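Local atomic coordinates of uncharacterized protein PH0321 (Pyrococcus horikoshii, PDB entry 3BS4), a protein that is of unknown function but contains a KaiC-like domain, and was crystallised with an unidentified peptide bound to it. Residues A120-V123 with E124-K128. Residues are numbered along the deposited sequence; the frame is centred on the assembly and turned at random. Where two conformers were deposited one is given.
Sequences AKAV and EDHKK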
ATOM      1  N   ALA A 120     -10.686  10.949  -3.944  1.00 16.51           N
ATOM      2  CA  ALA A 120     -11.970  10.463  -3.431  1.00 17.95           C
ATOM      3  C   ALA A 120     -12.916  10.194  -4.585  1.00 18.12           C
ATOM      4  O   ALA A 120     -13.640   9.208  -4.580  1.00 18.82           O
ATOM      5  CB  ALA A 120     -12.572  11.482  -2.465  1.00 18.25           C
ATOM      6  N   LYS A 121     -12.885  11.066  -5.583  1.00 18.82           N
ATOM      7  CA  LYS A 121     -13.730  10.917  -6.756  0.50 19.18           C
ATOM      8  C   LYS A 121     -13.353   9.657  -7.535  1.00 19.20           C
ATOM      9  O   LYS A 121     -14.224   8.905  -7.949  1.00 19.33           O
ATOM     10  CB  LYS A 121     -13.632  12.168  -7.634  0.50 19.90           C
ATOM     11  CG  LYS A 121     -14.007  13.440  -6.888  0.50 21.27           C
ATOM     12  CD  LYS A 121     -13.865  14.680  -7.768  0.50 23.79           C
ATOM     13  CE  LYS A 121     -14.316  15.940  -7.041  0.50 26.84           C
ATOM     14  NZ  LYS A 121     -15.762  15.939  -6.721  0.50 27.20           N
ATOM     15  N   ALA A 122     -12.048   9.428  -7.706  1.00 18.25           N
ATOM     16  CA  ALA A 122     -11.562   8.221  -8.422  1.00 17.44           C
ATOM     17  C   ALA A 122     -11.970   6.974  -7.676  1.00 17.60           C
ATOM     18  O   ALA A 122     -12.459   6.010  -8.273  1.00 18.27           O
ATOM     19  CB  ALA A 122     -10.029   8.250  -8.581  1.00 17.79           C
ATOM     20  N   VAL A 123     -11.769   6.993  -6.361  1.00 16.22           N
ATOM     21  CA  VAL A 123     -12.132   5.859  -5.537  1.00 16.06           C
ATOM     22  C   VAL A 123     -13.635   5.584  -5.640  1.00 17.27           C
ATOM     23  O   VAL A 123     -14.039   4.431  -5.825  1.00 17.69           O
ATOM     24  CB  VAL A 123     -11.674   6.052  -4.090  1.00 16.85           C
ATOM     25  CG1 VAL A 123     -12.259   4.949  -3.211  1.00 16.05           C
ATOM     26  CG2 VAL A 123     -10.136   6.036  -4.036  1.00 16.42           C
ATOM     27  N   GLU A 124     -14.454   6.631  -5.522  1.00 17.28           N
ATOM     28  CA  GLU A 124     -15.906   6.459  -5.634  1.00 19.38           C
ATOM     29  C   GLU A 124     -16.249   5.810  -6.971  1.00 19.58           C
ATOM     30  O   GLU A 124     -17.090   4.895  -7.036  1.00 20.21           O
ATOM     31  CB  GLU A 124     -16.626   7.795  -5.480  1.00 19.50           C
ATOM     32  CG  GLU A 124     -18.151   7.659  -5.467  1.00 20.63           C
ATOM     33  CD  GLU A 124     -18.879   8.962  -5.155  1.00 22.88           C
ATOM     34  OE1 GLU A 124     -18.248  10.036  -5.177  1.00 28.17           O
ATOM     35  OE2 GLU A 124     -20.109   8.900  -4.918  1.00 27.75           O
ATOM     36  N   ASP A 125     -15.597   6.274  -8.034  1.00 20.12           N
ATOM     37  CA  ASP A 125     -15.874   5.749  -9.366  1.00 21.72           C
ATOM     38  C   ASP A 125     -15.530   4.254  -9.484  1.00 22.02           C
ATOM     39  O   ASP A 125     -16.340   3.472 -10.025  1.00 21.32           O
ATOM     40  CB  ASP A 125     -15.252   6.629 -10.448  1.00 23.30           C
ATOM     41  CG  ASP A 125     -16.061   7.933 -10.674  1.00 27.88           C
ATOM     42  OD1 ASP A 125     -17.162   8.087 -10.078  1.00 34.49           O
ATOM     43  OD2 ASP A 125     -15.600   8.806 -11.437  1.00 35.95           O
ATOM     44  N   HIS A 126     -14.380   3.842  -8.930  1.00 21.12           N
ATOM     45  CA  HIS A 126     -14.003   2.410  -8.900  1.00 22.15           C
ATOM     46  C   HIS A 126     -15.020   1.615  -8.131  1.00 21.15           C
ATOM     47  O   HIS A 126     -15.374   0.491  -8.509  1.00 20.64           O
ATOM     48  CB  HIS A 126     -12.718   2.128  -8.105  1.00 23.83           C
ATOM     49  CG  HIS A 126     -11.518   2.897  -8.519  1.00 28.70           C
ATOM     50  ND1 HIS A 126     -11.367   3.457  -9.766  1.00 33.06           N
ATOM     51  CD2 HIS A 126     -10.376   3.163  -7.842  1.00 31.19           C
ATOM     52  CE1 HIS A 126     -10.186   4.051  -9.833  1.00 33.77           C
ATOM     53  NE2 HIS A 126      -9.566   3.884  -8.681  1.00 34.59           N
ATOM     54  N   LYS A 127     -15.425   2.147  -6.982  1.00 19.80           N
ATOM     55  CA  LYS A 127     -16.286   1.392  -6.089  1.00 18.84           C
ATOM     56  C   LYS A 127     -17.684   1.287  -6.687  1.00 19.80           C
ATOM     57  O   LYS A 127     -18.385   0.316  -6.440  1.00 19.82           O
ATOM     58  CB  LYS A 127     -16.362   2.048  -4.709  1.00 18.85           C
ATOM     59  CG  LYS A 127     -15.074   1.896  -3.916  1.00 17.74           C
ATOM     60  CD  LYS A 127     -15.311   2.189  -2.449  1.00 17.56           C
ATOM     61  CE  LYS A 127     -14.000   2.133  -1.639  1.00 18.04           C
ATOM     62  NZ  LYS A 127     -14.289   2.492  -0.220  1.00 20.51           N
ATOM     63  N   LYS A 128     -18.087   2.290  -7.468  1.00 19.33           N
ATOM     64  CA  LYS A 128     -19.404   2.214  -8.150  1.00 20.36           C
ATOM     65  C   LYS A 128     -19.399   1.074  -9.164  1.00 19.84           C
ATOM     66  O   LYS A 128     -20.398   0.349  -9.298  1.00 19.50           O
ATOM     67  CB  LYS A 128     -19.756   3.545  -8.820  1.00 20.49           C
ATOM     68  CG  LYS A 128     -21.191   3.653  -9.360  1.00 22.57           C
ATOM     69  CD  LYS A 128     -21.431   5.044  -9.973  1.00 24.71           C
ATOM     70  CE  LYS A 128     -22.904   5.280 -10.301  1.00 31.22           C
ATOM     71  NZ  LYS A 128     -23.768   4.974  -9.118  1.00 33.42           N
TER
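Ala122 O accepts the backbone N-H of His126 at 3.0 Å from His126 N, and also lies over the centre of that residue's imidazole, 3.1 Å above the ring plane. CG of His126 stands anti to its carbonyl carbon (chi1 -55°), which turns the ring back over the preceding turn. His126 ND1 is near the same oxygen, but the angle is too poor for a bond. His126 NE2 is buried and has no partner in the model.

The other i to i+4 bonds are regular: Glu124 N to Ala120 O, Asp125 N to Lys121 O, and Lys127 N to Val123 O, the last 2.9 Å long. Val123 and Lys127 run side by side, with Val123 CG1 3.7 Å from Lys127 CE. The extended lysine chain takes NZ on to Ala176 O, Pro181 O and the backbone of the bound peptide, all by hydrogen bonds.

The His126 ring meets an aromatic side chain of the peptide nearly parallel and Trp104 edge-to-face. With an alanine in place of His126, the peptide's aromatic side chain would probably lose the ring it meets, and a gap would be likely to open beside Trp104.

Helix 115-132 packs with His126 against strand 84-87, with Ala122 against Trp104 of strand 103-104, and with Val123 and Glu124 against helix 175-178.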